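Local atomic coordinates of deoxycytidylate deaminase (Cyanophage S-TIM5, PDB entry 4P9E), a protein that probably catalyses the zinc-dependent hydrolytic deamination of deoxycytidylate (dCMP) to dUMP. Residues Y12-E17 with L91-H95; F19-C25 with H43-G47; V34-G38 with E84-S89; S96-S102 with D123-L128. One frame throughout, in Å; residues are numbered along the deposited sequence.

Interaction 1 (Y12-E17 with L91-H95); sequences YMKTAE and LFCTH
Helix segment 12-17 crosses strand 91-93 with a signed angle of -54° and axes 7.4 Å apart, which brings the CA atoms of Met13 opposite Phe92, Ala16 opposite Cys93 and Glu17 opposite Thr94. Phe92 contributes the largest surface to this interface. Tyr12 CB sits almost on the normal of the Phe92 ring, 3.5 Å from its centroid, a CH-pi contact over the centre of one face. With Tyr12 CG anti to its own carbonyl carbon (chi1 -70°), the phenol ring is carried past the phenyl group, and Tyr12 CD2 comes to 3.5 Å from Phe92 CZ. The two planes meet obliquely, at 48°. The Phe92 ring also has a stacking partner, Tyr114 of strand 112-115. This is how the helix covers one face of the mixed sheet of the deaminase fold; the CB of Cys93 points away from the helix, and its side chain touches Glu72 of helix 71-80 on the other face. Met13 reaches the strand through a chain bent at both chi2 and chi3, and its CE lies 4.3 Å from Phe92 CD1 while SD and CE both approach the carbonyl of Cys93. Ala16 CB packs 3.7 Å from Phe92 O. Thr94 divides its two branches: CG2 meets Glu17 CG at 3.7 Å, whereas OG1 hydrogen-bonds His95 ND1 at 2.8 Å, within the plane of the imidazole, and also Gly31 N. The carboxylate of Glu17 turns to a salt bridge with Arg116.

Interaction 2 (F19-C25 with H43-G47); sequences FSQVSNC and HGWNG
Phe19, on helix 6-20, lays one ring face over His43: ND1 stands 3.5 Å above the phenyl plane, offset toward the rim, and the two planes are inclined by 35°. Toward Trp45 the same phenyl ring behaves differently. Its plane lies within 4° of that of the indole, yet the six-membered rings meet rim to rim, with Phe19 CD1 3.7 Å from Trp45 CZ3. Both His43 and Trp45 have CG between backbone N and carbonyl carbon, which raises their rings from the strand on the side of the 19-25 segment. Val22, third residue of the type I turn from Ser20 to Ser23, points CG1 over one face of the indole, 3.8 Å from the centroid of the six-membered ring, a CH-pi contact. Ser23 then meets Asn46: OG is 2.6 Å from the backbone O and 2.5 Å from OD1, two acceptors competing for a single hydroxyl proton. The same OG accepts from Cys25 N at 3.3 Å with an N-H...O angle of 164°, forming an ST turn. Asn46 ND2 is bonded to Met28 O, which helps fix the amide. Cys25, modelled in two conformers and poorly ordered, is linked to Cys57 by a disulfide. Ile8 of the second subunit packs on Val22 and Trp45. Phe19, His43 and Trp45 thus form an aromatic cluster. In ligand-bound crystals of this protein His43, Trp45 and Gly47 contact dCMP and dTTP, consistent with the allosteric site, whereas Cys25 and Asn46 belong to the dTMP set, which includes zinc-site residues.

Interaction 3 (V34-G38 with E84-S89); sequences VVKNG and ESIDGS
A type II beta turn, Ile86 to Ser89, leads into strand 90-93 and is gripped by a lysine from the end of the neighbouring strand 31-36 of the deaminase sheet. Lys36 and Ser89 are the closest pair along the backbone, their CA atoms 4.5 Å apart. With CG anti to the backbone N (chi1 -174°) and all later torsions extended, the lysine runs out alongside the loop and ends among its carbonyls. NZ donates to Ser85 O at 3.1 Å, coming from above that carbonyl plane, 53° out of it, and makes a weak bond to Asp87 O at 3.0 Å. A long salt bridge of 3.8 Å to Glu84 OE2 adds a charge partner; the other carboxylate oxygen of Glu84 is bonded to Ser83 of the second subunit. Near the strand, Lys36 CB packs against Ser89 CB, and Val34 CG1 lies 3.6 Å from Ser89 OG. Two serines shape the loop from within. Ser85 OG accepts from Asp87 N, an ST turn, and Ile86 O receives both Ser89 N, the turn's closing bond, and Ser89 OG, which sits at 2.6 Å in the carbonyl plane, on a lone pair.

Interaction 4 (S96-S102 with D123-L128); sequences SPCPDCS and DGIDVL. With ZN (zinc ion), chain B.
The pyrrolidine ring of Pro97 meets helix 123-128 with its CG and CD atoms: CG lies 3.7 Å from Leu128 CD1, and CD lies 4.1 Å from Ile125 CD1, the latter side chain crossing the ring at about a right angle. The ring of Pro99 touches more lightly, at Asp123 CB. Between the two prolines the backbones come together at Gly124, whose CA stands 4.2 Å from Pro99 CA. Gly124 CA also directs a hydrogen at Pro97 O, a CA-H...O contact of 3.5 Å whose angle at the hydrogen is 169°. Gly124 presents bare backbone here, its CA 3.2 Å from Ser102 OG. Ser102 has OG anti to its carbonyl carbon (chi1 -66°), which turns the hydroxyl back to donate to Cys98 O at 2.9 Å from above the carbonyl plane; Ser102 N uses the same oxygen. That OG is also beside Leu128. Cys98 and Cys101 bind the zinc ion through SG, at 2.2 Å and 2.3 Å, with His70 and a water completing the Cys-x-x-Cys plus His site of the cytidine and deoxycytidylate deaminase family; this is probably the catalytic zinc. Cys98 is the N-cap residue of helix 99-107, and its SG accepts the capping bond from Cys101 N. The contact therefore joins the N-terminal ends of helices 99-107 and 123-130: Pro97 and Leu128 share Ile105 of the first, Ile125 rests on Tyr115 of strand 112-115, and Pro97 and Cys101 touch Glu72 of helix 71-80, the predicted proton donor.

From the N terminus, helix 6-20 opens interaction 1, which closes only at strand 90-93, a loop with 73 residues between its segments. Interaction 2 begins at the end of that helix and closes early, on strand 39-45, so it nests inside interaction 1. Interaction 3 starts between the two segments of interaction 2 and ends beyond them at 84-89; the two therefore cross, while interaction 3 is also nested within interaction 1. Val35 and Phe92 touch where interactions 1 and 3 meet on neighbouring strands. Interaction 4 follows in series, its first segment adjoining 91-95, and joins the zinc-bearing helix start to helix 123-130.

Interaction 1 (Y12-E17 with L91-H95)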
# COMPACT_ATOMS: atom_id res chain seq x y z
N TYR A 12 15.02 -9.18 18.63
CA TYR A 12 14.76 -9.65 17.27
C TYR A 12 15.29 -11.05 17.04
O TYR A 12 14.58 -11.92 16.55
CB TYR A 12 15.35 -8.68 16.24
CG TYR A 12 14.62 -7.37 16.18
CD1 TYR A 12 13.24 -7.32 16.30
CD2 TYR A 12 15.31 -6.17 16.01
CE1 TYR A 12 12.57 -6.13 16.24
CE2 TYR A 12 14.64 -4.96 15.94
CZ TYR A 12 13.27 -4.94 16.06
OH TYR A 12 12.58 -3.75 16.01
N MET A 13 16.55 -11.27 17.41
CA MET A 13 17.15 -12.58 17.22
C MET A 13 16.42 -13.63 18.04
O MET A 13 16.19 -14.73 17.58
CB MET A 13 18.63 -12.59 17.57
CG MET A 13 19.36 -13.84 17.11
SD MET A 13 19.13 -14.20 15.35
CE MET A 13 20.37 -13.18 14.57
N LYS A 14 16.03 -13.28 19.25
CA LYS A 14 15.31 -14.26 20.06
C LYS A 14 13.93 -14.59 19.50
O LYS A 14 13.38 -15.65 19.79
CB LYS A 14 15.22 -13.80 21.51
CG LYS A 14 16.47 -14.11 22.31
CD LYS A 14 16.21 -13.95 23.79
CE LYS A 14 17.46 -13.52 24.54
NZ LYS A 14 17.13 -12.87 25.85
N THR A 15 13.38 -13.68 18.71
CA THR A 15 12.07 -13.88 18.12
C THR A 15 12.22 -14.84 16.96
O THR A 15 11.46 -15.80 16.83
CB THR A 15 11.47 -12.56 17.64
OG1 THR A 15 11.30 -11.68 18.75
CG2 THR A 15 10.11 -12.78 16.95
N ALA A 16 13.21 -14.59 16.12
CA ALA A 16 13.56 -15.53 15.09
C ALA A 16 13.77 -16.93 15.70
O ALA A 16 13.35 -17.93 15.13
CB ALA A 16 14.79 -15.07 14.35
N GLU A 17 14.39 -16.99 16.88
CA GLU A 17 14.57 -18.25 17.60
C GLU A 17 13.26 -18.87 18.07
O GLU A 17 13.09 -20.09 18.00
CB GLU A 17 15.49 -18.08 18.79
CG GLU A 17 16.95 -18.10 18.44
CD GLU A 17 17.82 -17.71 19.62
OE1 GLU A 17 18.95 -17.25 19.37
OE2 GLU A 17 17.39 -17.85 20.78
N LEU A 91 17.17 -8.44 7.77
CA LEU A 91 16.78 -9.80 8.06
C LEU A 91 17.48 -10.32 9.31
O LEU A 91 18.70 -10.33 9.37
CB LEU A 91 17.18 -10.64 6.87
CG LEU A 91 16.76 -12.10 6.93
CD1 LEU A 91 15.24 -12.17 7.04
CD2 LEU A 91 17.27 -12.79 5.70
N PHE A 92 16.72 -10.73 10.33
CA PHE A 92 17.30 -11.50 11.43
C PHE A 92 17.01 -12.97 11.23
O PHE A 92 15.87 -13.39 11.25
CB PHE A 92 16.76 -11.08 12.79
CG PHE A 92 17.17 -9.72 13.21
CD1 PHE A 92 18.18 -9.55 14.15
CD2 PHE A 92 16.58 -8.60 12.67
CE1 PHE A 92 18.56 -8.29 14.53
CE2 PHE A 92 16.97 -7.34 13.05
CZ PHE A 92 17.96 -7.19 13.98
N CYS A 93 18.05 -13.76 11.03
CA CYS A 93 17.85 -15.17 10.89
C CYS A 93 18.64 -15.95 11.96
O CYS A 93 19.68 -15.49 12.43
CB CYS A 93 18.22 -15.59 9.46
SG CYS A 93 17.55 -17.21 8.97
N THR A 94 18.13 -17.10 12.39
CA THR A 94 18.91 -17.96 13.27
C THR A 94 20.15 -18.50 12.57
O THR A 94 21.17 -18.73 13.20
CB THR A 94 18.10 -19.17 13.80
OG1 THR A 94 17.51 -19.88 12.71
CG2 THR A 94 17.01 -18.71 14.75
N HIS A 95 20.07 -18.69 11.26
CA HIS A 95 21.20 -19.22 10.52
C HIS A 95 21.64 -18.34 9.38
O HIS A 95 20.84 -17.63 8.80
CB HIS A 95 20.87 -20.61 10.00
CG HIS A 95 20.69 -21.62 11.08
ND1 HIS A 95 19.59 -21.63 11.90
CD2 HIS A 95 21.48 -22.64 11.48
CE1 HIS A 95 19.70 -22.63 12.76
NE2 HIS A 95 20.83 -23.26 12.53

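Interaction 2 (F19-C25 with H43-G47)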
# COMPACT_ATOMS: atom_id res chain seq x y z
N PHE A 19 10.54 -18.63 16.58
CA PHE A 19 9.89 -19.20 15.41
C PHE A 19 10.61 -20.36 14.78
O PHE A 19 9.99 -21.16 14.11
CB PHE A 19 9.55 -18.11 14.40
CG PHE A 19 8.37 -17.29 14.81
CD1 PHE A 19 7.08 -17.80 14.69
CD2 PHE A 19 8.54 -16.04 15.37
CE1 PHE A 19 5.98 -17.05 15.09
CE2 PHE A 19 7.45 -15.29 15.78
CZ PHE A 19 6.17 -15.79 15.64
N SER A 20 11.92 -20.47 14.99
CA SER A 20 12.63 -21.64 14.49
C SER A 20 12.07 -22.90 15.12
O SER A 20 12.03 -23.95 14.49
CB SER A 20 14.14 -21.55 14.75
OG SER A 20 14.44 -21.53 16.13
N GLN A 21 11.58 -22.79 16.36
CA GLN A 21 11.13 -23.95 17.11
C GLN A 21 9.72 -24.40 16.74
O GLN A 21 9.26 -25.43 17.21
CB GLN A 21 11.24 -23.68 18.60
CG GLN A 21 12.65 -23.35 19.04
CD GLN A 21 13.57 -24.56 18.98
OE1 GLN A 21 13.43 -25.49 19.78
NE2 GLN A 21 14.53 -24.55 18.05
N VAL A 22 9.05 -23.62 15.90
CA VAL A 22 7.73 -23.98 15.39
C VAL A 22 7.89 -24.97 14.25
O VAL A 22 7.00 -25.77 13.96
CB VAL A 22 6.99 -22.72 14.91
CG1 VAL A 22 5.74 -23.07 14.13
CG2 VAL A 22 6.66 -21.81 16.09
N SER A 23 9.03 -24.90 13.57
CA SER A 23 9.29 -25.75 12.44
C SER A 23 9.31 -27.25 12.78
O SER A 23 9.31 -27.61 13.95
CB SER A 23 10.74 -25.56 11.92
OG SER A 23 11.04 -26.45 10.86
N ASN A 24 9.30 -28.10 11.79
CA ASN A 24 9.10 -29.53 11.99
C ASN A 24 10.26 -30.39 11.45
O ASN A 24 10.17 -31.62 11.40
CB ASN A 24 7.81 -29.99 11.32
CG ASN A 24 6.96 -30.81 12.25
OD1 ASN A 24 6.11 -30.27 12.96
ND2 ASN A 24 7.19 -32.12 12.26
N CYS A 25 11.31 -29.72 11.02
CA CYS A 25 12.43 -30.41 10.40
C CYS A 25 13.40 -30.89 11.46
O CYS A 25 13.73 -30.17 12.39
CB CYS A 25 13.09 -29.50 9.38
SG CYS A 25 11.94 -28.73 8.28
N HIS A 43 7.64 -12.91 9.39
CA HIS A 43 8.39 -13.95 10.06
C HIS A 43 8.28 -15.21 9.23
O HIS A 43 7.49 -15.28 8.31
CB HIS A 43 7.87 -14.16 11.48
CG HIS A 43 6.42 -14.51 11.54
ND1 HIS A 43 5.98 -15.79 11.78
CD2 HIS A 43 5.32 -13.75 11.37
CE1 HIS A 43 4.66 -15.81 11.77
NE2 HIS A 43 4.24 -14.59 11.53
N GLY A 44 9.10 -16.20 9.54
CA GLY A 44 9.18 -17.36 8.70
C GLY A 44 10.02 -18.43 9.34
O GLY A 44 10.91 -18.17 10.15
N TRP A 45 9.71 -19.67 8.99
CA TRP A 45 10.49 -20.76 9.48
C TRP A 45 10.58 -21.83 8.41
O TRP A 45 9.99 -21.71 7.34
CB TRP A 45 9.90 -21.31 10.78
CG TRP A 45 8.48 -21.80 10.67
CD1 TRP A 45 8.07 -23.03 10.23
CD2 TRP A 45 7.28 -21.08 11.01
NE1 TRP A 45 6.71 -23.11 10.27
CE2 TRP A 45 6.20 -21.94 10.74
CE3 TRP A 45 7.02 -19.79 11.50
CZ2 TRP A 45 4.87 -21.55 10.95
CZ3 TRP A 45 5.70 -19.41 11.71
CH2 TRP A 45 4.64 -20.29 11.44
N ASN A 46 11.39 -22.85 8.63
CA ASN A 46 11.57 -23.80 7.55
C ASN A 46 10.56 -24.94 7.58
O ASN A 46 10.20 -25.43 8.63
CB ASN A 46 13.02 -24.31 7.47
CG ASN A 46 13.43 -25.09 8.68
OD1 ASN A 46 12.79 -25.01 9.72
ND2 ASN A 46 14.50 -25.85 8.55
N GLY A 47 10.09 -25.34 6.40
CA GLY A 47 9.12 -26.40 6.32
C GLY A 47 8.37 -26.47 5.01
O GLY A 47 8.67 -25.76 4.06

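Interaction 3 (V34-G38 with E84-S89)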
# COMPACT_ATOMS: atom_id res chain seq x y z
N VAL A 34 11.76 -10.24 9.41
CA VAL A 34 12.05 -9.01 8.67
C VAL A 34 11.74 -7.78 9.52
O VAL A 34 10.67 -7.67 10.12
CB VAL A 34 11.35 -8.96 7.29
CG1 VAL A 34 11.53 -7.59 6.64
CG2 VAL A 34 11.92 -10.03 6.37
N VAL A 35 12.70 -6.87 9.60
CA VAL A 35 12.51 -5.64 10.36
C VAL A 35 12.79 -4.42 9.50
O VAL A 35 13.75 -4.38 8.76
CB VAL A 35 13.39 -5.61 11.63
CG1 VAL A 35 13.12 -4.34 12.42
CG2 VAL A 35 13.11 -6.84 12.49
N LYS A 36 11.91 -3.43 9.60
CA LYS A 36 12.10 -2.18 8.88
C LYS A 36 11.44 -1.05 9.65
O LYS A 36 10.33 -1.21 10.18
CB LYS A 36 11.52 -2.30 7.48
CG LYS A 36 11.77 -1.14 6.57
CD LYS A 36 11.23 -1.47 5.21
CE LYS A 36 11.22 -0.27 4.29
NZ LYS A 36 10.39 -0.52 3.07
N ASN A 37 12.13 0.09 9.72
CA ASN A 37 11.62 1.27 10.42
C ASN A 37 11.07 0.99 11.82
O ASN A 37 10.04 1.53 12.20
CB ASN A 37 10.54 1.95 9.59
CG ASN A 37 10.99 2.24 8.17
OD1 ASN A 37 12.18 2.40 7.90
ND2 ASN A 37 10.03 2.29 7.25
N GLY A 38 11.77 0.15 12.57
CA GLY A 38 11.37 -0.15 13.94
C GLY A 38 10.19 -1.10 14.06
O GLY A 38 9.56 -1.18 15.10
N GLU A 84 3.81 -3.81 2.14
CA GLU A 84 4.96 -3.07 2.62
C GLU A 84 6.19 -3.62 1.91
O GLU A 84 6.36 -4.82 1.79
CB GLU A 84 5.04 -3.26 4.14
CG GLU A 84 6.10 -2.47 4.84
CD GLU A 84 5.88 -0.98 4.77
OE1 GLU A 84 4.90 -0.50 5.38
OE2 GLU A 84 6.69 -0.30 4.09
N SER A 85 7.04 -2.73 1.41
CA SER A 85 8.20 -3.15 0.65
C SER A 85 9.28 -3.82 1.50
O SER A 85 9.47 -3.47 2.67
CB SER A 85 8.81 -1.98 -0.11
OG SER A 85 9.99 -2.38 -0.77
N ILE A 86 10.00 -4.78 0.92
CA ILE A 86 11.07 -5.45 1.62
C ILE A 86 12.38 -4.66 1.49
O ILE A 86 13.33 -4.85 2.26
CB ILE A 86 11.24 -6.91 1.14
CG1 ILE A 86 12.07 -7.72 2.14
CG2 ILE A 86 11.84 -6.97 -0.25
CD1 ILE A 86 12.31 -9.14 1.74
N ASP A 87 12.41 -3.75 0.52
CA ASP A 87 13.58 -2.93 0.24
C ASP A 87 13.95 -2.05 1.43
O ASP A 87 13.10 -1.35 1.98
CB ASP A 87 13.27 -2.03 -0.96
CG ASP A 87 14.52 -1.57 -1.70
OD1 ASP A 87 15.64 -1.98 -1.31
OD2 ASP A 87 14.39 -0.81 -2.67
N GLY A 88 15.22 -2.11 1.85
CA GLY A 88 15.71 -1.31 2.96
C GLY A 88 15.49 -1.93 4.33
O GLY A 88 15.86 -1.37 5.35
N SER A 89 14.87 -3.10 4.35
CA SER A 89 14.66 -3.80 5.60
C SER A 89 15.91 -4.56 6.02
O SER A 89 16.90 -4.60 5.28
CB SER A 89 13.52 -4.80 5.46
OG SER A 89 13.92 -5.86 4.62

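Interaction 4 (S96-S102 with D123-L128)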
# COMPACT_ATOMS: atom_id res chain seq x y z
N SER A 96 22.94 -18.39 9.10
CA SER A 96 23.52 -17.90 7.87
C SER A 96 22.70 -18.48 6.72
O SER A 96 22.29 -19.64 6.79
CB SER A 96 25.00 -18.33 7.80
OG SER A 96 25.45 -18.66 6.49
N PRO A 97 22.38 -17.68 5.69
CA PRO A 97 21.56 -18.20 4.59
C PRO A 97 22.32 -18.95 3.50
O PRO A 97 23.48 -18.67 3.23
CB PRO A 97 20.90 -16.95 4.00
CG PRO A 97 21.79 -15.86 4.37
CD PRO A 97 22.38 -16.21 5.69
N CYS A 98 21.63 -19.90 2.88
CA CYS A 98 22.16 -20.68 1.76
C CYS A 98 22.38 -19.78 0.55
O CYS A 98 21.94 -18.63 0.57
CB CYS A 98 21.21 -21.84 1.43
SG CYS A 98 19.72 -21.41 0.49
N PRO A 99 23.07 -20.27 -0.49
CA PRO A 99 23.23 -19.44 -1.68
C PRO A 99 21.91 -19.04 -2.36
O PRO A 99 21.85 -17.93 -2.88
CB PRO A 99 24.07 -20.32 -2.61
CG PRO A 99 24.86 -21.15 -1.69
CD PRO A 99 23.92 -21.47 -0.56
N ASP A 100 20.89 -19.90 -2.36
CA ASP A 100 19.62 -19.61 -3.02
C ASP A 100 18.83 -18.51 -2.31
O ASP A 100 18.14 -17.70 -2.94
CB ASP A 100 18.74 -20.87 -3.13
CG ASP A 100 19.46 -22.04 -3.81
OD1 ASP A 100 20.31 -21.78 -4.72
OD2 ASP A 100 19.18 -23.21 -3.44
N CYS A 101 18.91 -18.49 -0.98
CA CYS A 101 18.28 -17.43 -0.24
C CYS A 101 19.08 -16.15 -0.40
O CYS A 101 18.52 -15.07 -0.58
CB CYS A 101 18.10 -17.84 1.22
SG CYS A 101 16.92 -19.22 1.44
N SER A 102 20.40 -16.26 -0.37
CA SER A 102 21.27 -15.11 -0.57
C SER A 102 21.02 -14.29 -1.85
O SER A 102 20.96 -13.07 -1.78
CB SER A 102 22.72 -15.54 -0.49
OG SER A 102 23.02 -15.98 0.82
N ASP A 123 29.23 -19.83 1.67
CA ASP A 123 29.16 -19.17 0.37
C ASP A 123 28.08 -18.09 0.34
O ASP A 123 28.28 -17.03 -0.24
CB ASP A 123 28.92 -20.19 -0.73
CG ASP A 123 30.05 -21.20 -0.84
OD1 ASP A 123 31.17 -20.90 -0.39
OD2 ASP A 123 29.81 -22.30 -1.38
N GLY A 124 26.93 -18.37 0.94
CA GLY A 124 25.85 -17.41 0.97
C GLY A 124 26.36 -16.10 1.51
O GLY A 124 26.09 -15.03 0.97
N ILE A 125 27.16 -16.21 2.57
CA ILE A 125 27.70 -15.07 3.28
C ILE A 125 28.58 -14.14 2.44
O ILE A 125 28.42 -12.93 2.47
CB ILE A 125 28.49 -15.54 4.50
CG1 ILE A 125 27.58 -16.37 5.40
CG2 ILE A 125 29.08 -14.36 5.25
CD1 ILE A 125 26.42 -15.59 5.93
N ASP A 126 29.53 -14.71 1.69
CA ASP A 126 30.44 -13.86 0.94
C ASP A 126 29.73 -13.25 -0.28
O ASP A 126 30.02 -12.12 -0.68
CB ASP A 126 31.74 -14.59 0.56
CG ASP A 126 31.56 -15.54 -0.61
OD1 ASP A 126 30.48 -16.15 -0.70
OD2 ASP A 126 32.50 -15.67 -1.44
N VAL A 127 28.78 -13.98 -0.83
CA VAL A 127 28.01 -13.43 -1.93
C VAL A 127 27.15 -12.25 -1.50
O VAL A 127 27.11 -11.22 -2.18
CB VAL A 127 27.20 -14.50 -2.65
CG1 VAL A 127 25.85 -13.94 -3.09
CG2 VAL A 127 27.99 -15.00 -3.84
N LEU A 128 26.49 -12.37 -0.36
CA LEU A 128 25.75 -11.25 0.20
C LEU A 128 26.65 -10.02 0.28
O LEU A 128 26.22 -8.89 0.03
CB LEU A 128 25.19 -11.60 1.58
CG LEU A 128 24.01 -12.57 1.73
CD1 LEU A 128 24.01 -13.19 3.10
CD2 LEU A 128 22.68 -11.89 1.50
ZN ZN B . 18.27 -20.97 2.06
O HOH W 1 18.91 -20.57 4.39